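Local coordinates for ApRick protease (Rickettsia conorii, PDB 5C9F), which is a retropepsin-like aspartic protease, represented here by its C-terminal protease domain, and probably acts as an endopeptidase, at residues K87-I92 / M108-R113. Sequence-based numbering, arbitrary orientation.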
loop_
_atom_site.group_PDB
_atom_site.type_symbol
_atom_site.label_atom_id
_atom_site.label_comp_id
_atom_site.label_asym_id
_atom_site.label_seq_id
_atom_site.Cartn_x
_atom_site.Cartn_y
_atom_site.Cartn_z
ATOM N N LYS A 87 10.265 6.204 6.288
ATOM C CA LYS A 87 10.767 6.747 5.027
ATOM C C LYS A 87 11.749 7.865 5.286
ATOM O O LYS A 87 11.828 8.415 6.408
ATOM C CB LYS A 87 9.643 7.253 4.157
ATOM C CG LYS A 87 8.861 8.414 4.694
ATOM C CD LYS A 87 7.838 8.884 3.666
ATOM C CE LYS A 87 8.412 9.878 2.689
ATOM N NZ LYS A 87 7.472 10.012 1.539
ATOM N N GLU A 88 12.456 8.223 4.211
ATOM C CA GLU A 88 13.452 9.264 4.254
ATOM C C GLU A 88 12.809 10.584 3.932
ATOM O O GLU A 88 12.202 10.728 2.912
ATOM C CB GLU A 88 14.553 8.993 3.275
ATOM C CG GLU A 88 15.624 10.057 3.404
ATOM C CD GLU A 88 16.858 9.757 2.586
ATOM O OE1 GLU A 88 16.834 8.847 1.745
ATOM O OE2 GLU A 88 17.866 10.433 2.801
ATOM N N PHE A 89 12.946 11.562 4.824
ATOM C CA PHE A 89 12.514 12.913 4.550
ATOM C C PHE A 89 13.755 13.762 4.328
ATOM O O PHE A 89 14.798 13.542 4.952
ATOM C CB PHE A 89 11.689 13.433 5.724
ATOM C CG PHE A 89 10.428 12.643 6.006
ATOM C CD1 PHE A 89 10.417 11.571 6.938
ATOM C CD2 PHE A 89 9.242 13.018 5.420
ATOM C CE1 PHE A 89 9.245 10.890 7.224
ATOM C CE2 PHE A 89 8.072 12.346 5.715
ATOM C CZ PHE A 89 8.061 11.294 6.612
ATOM N N LYS A 90 13.657 14.735 3.419
ATOM C CA LYS A 90 14.797 15.517 3.000
ATOM C C LYS A 90 14.641 16.974 3.374
ATOM O O LYS A 90 13.547 17.507 3.351
ATOM C CB LYS A 90 15.024 15.389 1.493
ATOM C CG LYS A 90 15.201 13.957 0.982
ATOM C CD LYS A 90 16.459 13.263 1.502
ATOM C CE LYS A 90 17.758 13.960 1.106
ATOM N NZ LYS A 90 17.965 14.001 -0.367
ATOM N N ASN A 91 15.764 17.583 3.740
ATOM C CA ASN A 91 15.869 19.011 4.053
ATOM C C ASN A 91 14.806 19.481 5.007
ATOM O O ASN A 91 13.997 20.305 4.682
ATOM C CB ASN A 91 15.842 19.817 2.768
ATOM C CG ASN A 91 16.952 19.413 1.820
ATOM O OD1 ASN A 91 18.106 19.305 2.212
ATOM N ND2 ASN A 91 16.598 19.139 0.576
ATOM N N ILE A 92 14.840 18.914 6.200
ATOM C CA ILE A 92 13.881 19.114 7.216
ATOM C C ILE A 92 14.385 20.233 8.109
ATOM O O ILE A 92 15.545 20.290 8.532
ATOM C CB ILE A 92 13.705 17.837 8.054
ATOM C CG1 ILE A 92 13.215 16.713 7.128
ATOM C CG2 ILE A 92 12.800 18.084 9.284
ATOM C CD1 ILE A 92 11.955 17.097 6.360
ATOM N N MET A 108 5.235 19.143 14.692
ATOM C CA MET A 108 4.183 18.953 13.710
ATOM C C MET A 108 4.649 19.158 12.322
ATOM O O MET A 108 4.060 18.564 11.400
ATOM C CB MET A 108 3.006 19.928 13.993
ATOM C CG MET A 108 2.237 19.582 15.229
ATOM S SD MET A 108 1.505 17.925 15.038
ATOM C CE MET A 108 0.555 18.079 13.574
ATOM N N SER A 109 5.652 20.024 12.096
ATOM C CA SER A 109 6.079 20.222 10.677
ATOM C C SER A 109 6.583 18.916 10.027
ATOM O O SER A 109 6.229 18.619 8.901
ATOM C CB SER A 109 7.110 21.322 10.535
ATOM O OG SER A 109 6.652 22.455 11.269
ATOM N N LEU A 110 7.311 18.077 10.776
ATOM C CA LEU A 110 7.703 16.770 10.237
ATOM C C LEU A 110 6.497 15.772 10.294
ATOM O O LEU A 110 6.240 15.021 9.329
ATOM C CB LEU A 110 8.933 16.223 10.922
ATOM C CG LEU A 110 9.512 14.874 10.420
ATOM C CD1 LEU A 110 9.848 14.863 8.945
ATOM C CD2 LEU A 110 10.766 14.520 11.194
ATOM N N LEU A 111 5.783 15.745 11.413
ATOM C CA LEU A 111 4.743 14.736 11.621
ATOM C C LEU A 111 3.609 14.841 10.598
ATOM O O LEU A 111 3.058 13.818 10.197
ATOM C CB LEU A 111 4.153 14.878 12.986
ATOM C CG LEU A 111 5.079 14.380 14.102
ATOM C CD1 LEU A 111 4.515 14.798 15.425
ATOM C CD2 LEU A 111 5.266 12.868 14.086
ATOM N N GLU A 112 3.320 16.086 10.172
ATOM C CA GLU A 112 2.316 16.363 9.167
ATOM C C GLU A 112 2.652 15.839 7.829
ATOM O O GLU A 112 1.771 15.700 6.992
ATOM C CB GLU A 112 2.090 17.893 8.992
ATOM C CG GLU A 112 1.179 18.430 10.039
ATOM C CD GLU A 112 1.164 19.970 10.109
ATOM O OE1 GLU A 112 1.915 20.650 9.345
ATOM O OE2 GLU A 112 0.387 20.499 10.949
ATOM N N ARG A 113 3.908 15.555 7.572
ATOM C CA ARG A 113 4.280 15.035 6.284
ATOM C C ARG A 113 3.964 13.551 6.103
ATOM O O ARG A 113 3.952 13.055 4.966
ATOM C CB ARG A 113 5.773 15.225 6.071
ATOM C CG ARG A 113 6.231 16.660 5.963
ATOM C CD ARG A 113 7.728 16.610 6.099
ATOM N NE ARG A 113 8.332 17.913 5.946
ATOM C CZ ARG A 113 8.938 18.322 4.846
ATOM N NH1 ARG A 113 9.008 17.539 3.776
ATOM N NH2 ARG A 113 9.463 19.533 4.818
HETATM O O HOH W 1 5.779 12.277 3.029
#
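The ring of Phe89 lies between Leu110 and Lys87. Leu110 CD1 sits over one face in a CH-pi contact, 4.0 Å from the centroid and 20° off the normal, while Lys87 CE covers the opposite face toward the rim. Arg113 runs past the ring in the opposite direction, its CB 3.7 Å from Phe89 CE2 and Arg113 CD near Phe89 CD2. The guanidinium of Arg113 is turned almost perpendicular to the ring, the planes 82° apart, and carries Ile92 CD1 over the centre of one face, 3.6 Å from Arg113 CZ. An extended chain from CG to NE takes the guanidinium past Phe89 to this methyl. Leu110, whose CB does not point at the strand, reaches it because CG is anti to the backbone N (chi1 -177°); its CD1 then meets both the Phe89 ring and, at 4.0 Å, Ile92 CD1. A water links the margins of this apolar cluster, accepting from Lys87 NZ at 3.2 Å and donating to Arg113 O at 2.8 Å. Phe114 adds an edge-to-face ring contact to Phe89, and Val83 and Ile43 pack against both Ile92 and Leu110. Asn91 and Ile92 form a G1 beta bulge opposite Leu80, where the strand turns a corner. In this retropepsin-like domain the short helix 108-111, directly after strand 104-106, lays Leu110 against strands 43-45, 71-84 and 88-97, and Leu111 against strand 123-131.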